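PDB 3FLP: SAP-like pentraxin from Limulus polyphemus, which probably acts as a calcium-dependent, sugar-binding lectin of the pentraxin family, assembled as a doubly stacked ring of seven subunits per layer. Local coordinates for residues C37-P42 and W99-H104. Residues are numbered along the deposited sequence; the frame is centred on the assembly and turned at random.
Sequences CQRIKP and WYHVCH
Cys37 and Cys103 face each other at a non-hydrogen-bonded position of two antiparallel strands in the pentraxin β-sandwich, and their disulfide (SG to SG 2.0 Å) ties together neighbours that are also joined by four backbone hydrogen bonds between Gln38 and Val102 and between Ile40 and Tyr100. Such pairing sends alternate residues to opposite faces. On the disulfide's side, which helix 175-182 covers, the His101 imidazole has its CG anti to the backbone N (chi1 -173°), which lays the ring against strand 37-42: CE1 meets Cys37 CB at 3.8 Å, while CD2 sits over the centre of the Arg39 guanidinium, the two planes 63° apart. A salt bridge to Asp165 and a bond to the carbonyl of Ala182 hold that guanidinium in place.

The other face looks into the sandwich, toward strand 60-68. There Ile40 crosses Val102 obliquely, CD1 against CG2 at 3.8 Å, and Pro42 CD approaches the edge of the Tyr100 ring. Gln38 lies alongside Val102, its chain bent about CB–CG (chi2 -91°), and NE2 donates to a water that also bonds His104 ND1.

Where the pair ends, Lys41 reaches across Trp99 to salt bridges with Glu162 and with Glu171 of a neighbouring subunit, whose OE1 also accepts from Trp99 NE1. Lys41 CE rests over the face of the Trp99 indole in a CH-pi contact, 3.6 Å from the centroid of the five-membered ring.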
loop_
_atom_site.group_PDB
_atom_site.type_symbol
_atom_site.label_atom_id
_atom_site.label_comp_id
_atom_site.label_asym_id
_atom_site.label_seq_id
_atom_site.Cartn_x
_atom_site.Cartn_y
_atom_site.Cartn_z
ATOM N N CYS A 37 10.698 -15.558 -35.100
ATOM C CA CYS A 37 10.721 -14.109 -34.951
ATOM C C CYS A 37 12.080 -13.694 -34.372
ATOM O O CYS A 37 12.664 -14.415 -33.563
ATOM C CB CYS A 37 9.639 -13.654 -33.963
ATOM S SG CYS A 37 7.865 -13.471 -34.396
ATOM N N GLN A 38 12.583 -12.536 -34.789
ATOM C CA GLN A 38 13.842 -12.019 -34.257
ATOM C C GLN A 38 14.087 -10.580 -34.690
ATOM O O GLN A 38 13.459 -10.081 -35.621
ATOM C CB GLN A 38 15.050 -12.888 -34.674
ATOM C CG GLN A 38 15.623 -12.600 -36.051
ATOM C CD GLN A 38 14.998 -13.452 -37.133
ATOM O OE1 GLN A 38 15.337 -14.627 -37.285
ATOM N NE2 GLN A 38 14.073 -12.871 -37.885
ATOM N N ARG A 39 15.001 -9.913 -33.998
ATOM C CA ARG A 39 15.352 -8.539 -34.328
ATOM C C ARG A 39 16.658 -8.608 -35.119
ATOM O O ARG A 39 17.605 -9.282 -34.708
ATOM C CB ARG A 39 15.514 -7.722 -33.041
ATOM C CG ARG A 39 14.192 -7.566 -32.276
ATOM C CD ARG A 39 14.355 -7.132 -30.816
ATOM N NE ARG A 39 13.099 -7.364 -30.109
ATOM C CZ ARG A 39 11.999 -6.628 -30.273
ATOM N NH1 ARG A 39 12.003 -5.592 -31.110
ATOM N NH2 ARG A 39 10.876 -6.963 -29.646
ATOM N N ILE A 40 16.698 -7.934 -36.264
ATOM C CA ILE A 40 17.890 -7.945 -37.100
ATOM C C ILE A 40 18.304 -6.572 -37.616
ATOM O O ILE A 40 17.470 -5.685 -37.839
ATOM C CB ILE A 40 17.722 -8.870 -38.347
ATOM C CG1 ILE A 40 16.478 -8.455 -39.141
ATOM C CG2 ILE A 40 17.645 -10.328 -37.922
ATOM C CD1 ILE A 40 16.303 -9.196 -40.459
ATOM N N LYS A 41 19.614 -6.420 -37.792
ATOM C CA LYS A 41 20.218 -5.206 -38.322
ATOM C C LYS A 41 21.079 -5.735 -39.465
ATOM O O LYS A 41 22.186 -6.215 -39.247
ATOM C CB LYS A 41 21.095 -4.528 -37.269
ATOM C CG LYS A 41 21.873 -3.335 -37.818
ATOM C CD LYS A 41 22.921 -2.841 -36.846
ATOM C CE LYS A 41 22.296 -2.309 -35.569
ATOM N NZ LYS A 41 23.332 -1.679 -34.695
ATOM N N PRO A 42 20.570 -5.669 -40.704
ATOM C CA PRO A 42 21.319 -6.164 -41.860
ATOM C C PRO A 42 22.486 -5.288 -42.305
ATOM O O PRO A 42 22.410 -4.055 -42.245
ATOM C CB PRO A 42 20.235 -6.292 -42.924
ATOM C CG PRO A 42 19.347 -5.121 -42.614
ATOM C CD PRO A 42 19.251 -5.139 -41.106
ATOM N N TRP A 99 17.803 -1.309 -37.126
ATOM C CA TRP A 99 17.093 -2.462 -36.581
ATOM C C TRP A 99 15.679 -2.611 -37.124
ATOM O O TRP A 99 14.986 -1.625 -37.363
ATOM C CB TRP A 99 16.997 -2.368 -35.057
ATOM C CG TRP A 99 18.267 -2.621 -34.305
ATOM C CD1 TRP A 99 19.071 -1.685 -33.696
ATOM C CD2 TRP A 99 18.849 -3.901 -34.013
ATOM N NE1 TRP A 99 20.105 -2.311 -33.038
ATOM C CE2 TRP A 99 19.994 -3.668 -33.217
ATOM C CE3 TRP A 99 18.511 -5.223 -34.348
ATOM C CZ2 TRP A 99 20.805 -4.711 -32.747
ATOM C CZ3 TRP A 99 19.316 -6.260 -33.883
ATOM C CH2 TRP A 99 20.449 -5.996 -33.088
ATOM N N TYR A 100 15.256 -3.860 -37.302
ATOM C CA TYR A 100 13.912 -4.176 -37.778
ATOM C C TYR A 100 13.488 -5.473 -37.108
ATOM O O TYR A 100 14.328 -6.316 -36.793
ATOM C CB TYR A 100 13.889 -4.376 -39.301
ATOM C CG TYR A 100 14.371 -3.179 -40.082
ATOM C CD1 TYR A 100 15.719 -3.032 -40.407
ATOM C CD2 TYR A 100 13.491 -2.157 -40.434
ATOM C CE1 TYR A 100 16.181 -1.898 -41.056
ATOM C CE2 TYR A 100 13.944 -1.002 -41.086
ATOM C CZ TYR A 100 15.290 -0.880 -41.390
ATOM O OH TYR A 100 15.754 0.268 -42.008
ATOM N N HIS A 101 12.196 -5.630 -36.854
ATOM C CA HIS A 101 11.735 -6.878 -36.278
ATOM C C HIS A 101 11.151 -7.648 -37.445
ATOM O O HIS A 101 10.326 -7.132 -38.196
ATOM C CB HIS A 101 10.670 -6.676 -35.195
ATOM C CG HIS A 101 10.307 -7.946 -34.484
ATOM N ND1 HIS A 101 9.409 -8.859 -34.998
ATOM C CD2 HIS A 101 10.786 -8.494 -33.340
ATOM C CE1 HIS A 101 9.352 -9.913 -34.204
ATOM N NE2 HIS A 101 10.178 -9.718 -33.191
ATOM N N VAL A 102 11.598 -8.882 -37.609
ATOM C CA VAL A 102 11.126 -9.709 -38.703
ATOM C C VAL A 102 10.605 -11.030 -38.169
ATOM O O VAL A 102 11.153 -11.594 -37.219
ATOM C CB VAL A 102 12.271 -9.965 -39.732
ATOM C CG1 VAL A 102 11.907 -11.109 -40.664
ATOM C CG2 VAL A 102 12.524 -8.698 -40.542
ATOM N N CYS A 103 9.529 -11.513 -38.772
ATOM C CA CYS A 103 8.963 -12.768 -38.350
ATOM C C CYS A 103 8.417 -13.557 -39.541
ATOM O O CYS A 103 7.804 -12.992 -40.442
ATOM C CB CYS A 103 7.856 -12.524 -37.315
ATOM S SG CYS A 103 7.537 -14.015 -36.330
ATOM N N HIS A 104 8.680 -14.862 -39.543
ATOM C CA HIS A 104 8.204 -15.763 -40.586
ATOM C C HIS A 104 7.217 -16.724 -39.939
ATOM O O HIS A 104 7.548 -17.388 -38.956
ATOM C CB HIS A 104 9.349 -16.586 -41.188
ATOM C CG HIS A 104 10.252 -15.810 -42.094
ATOM N ND1 HIS A 104 11.078 -14.801 -41.643
ATOM C CD2 HIS A 104 10.491 -15.926 -43.422
ATOM C CE1 HIS A 104 11.792 -14.335 -42.652
ATOM N NE2 HIS A 104 11.455 -15.001 -43.742
HETATM O O HOH W 1 12.073 -14.678 -39.016
#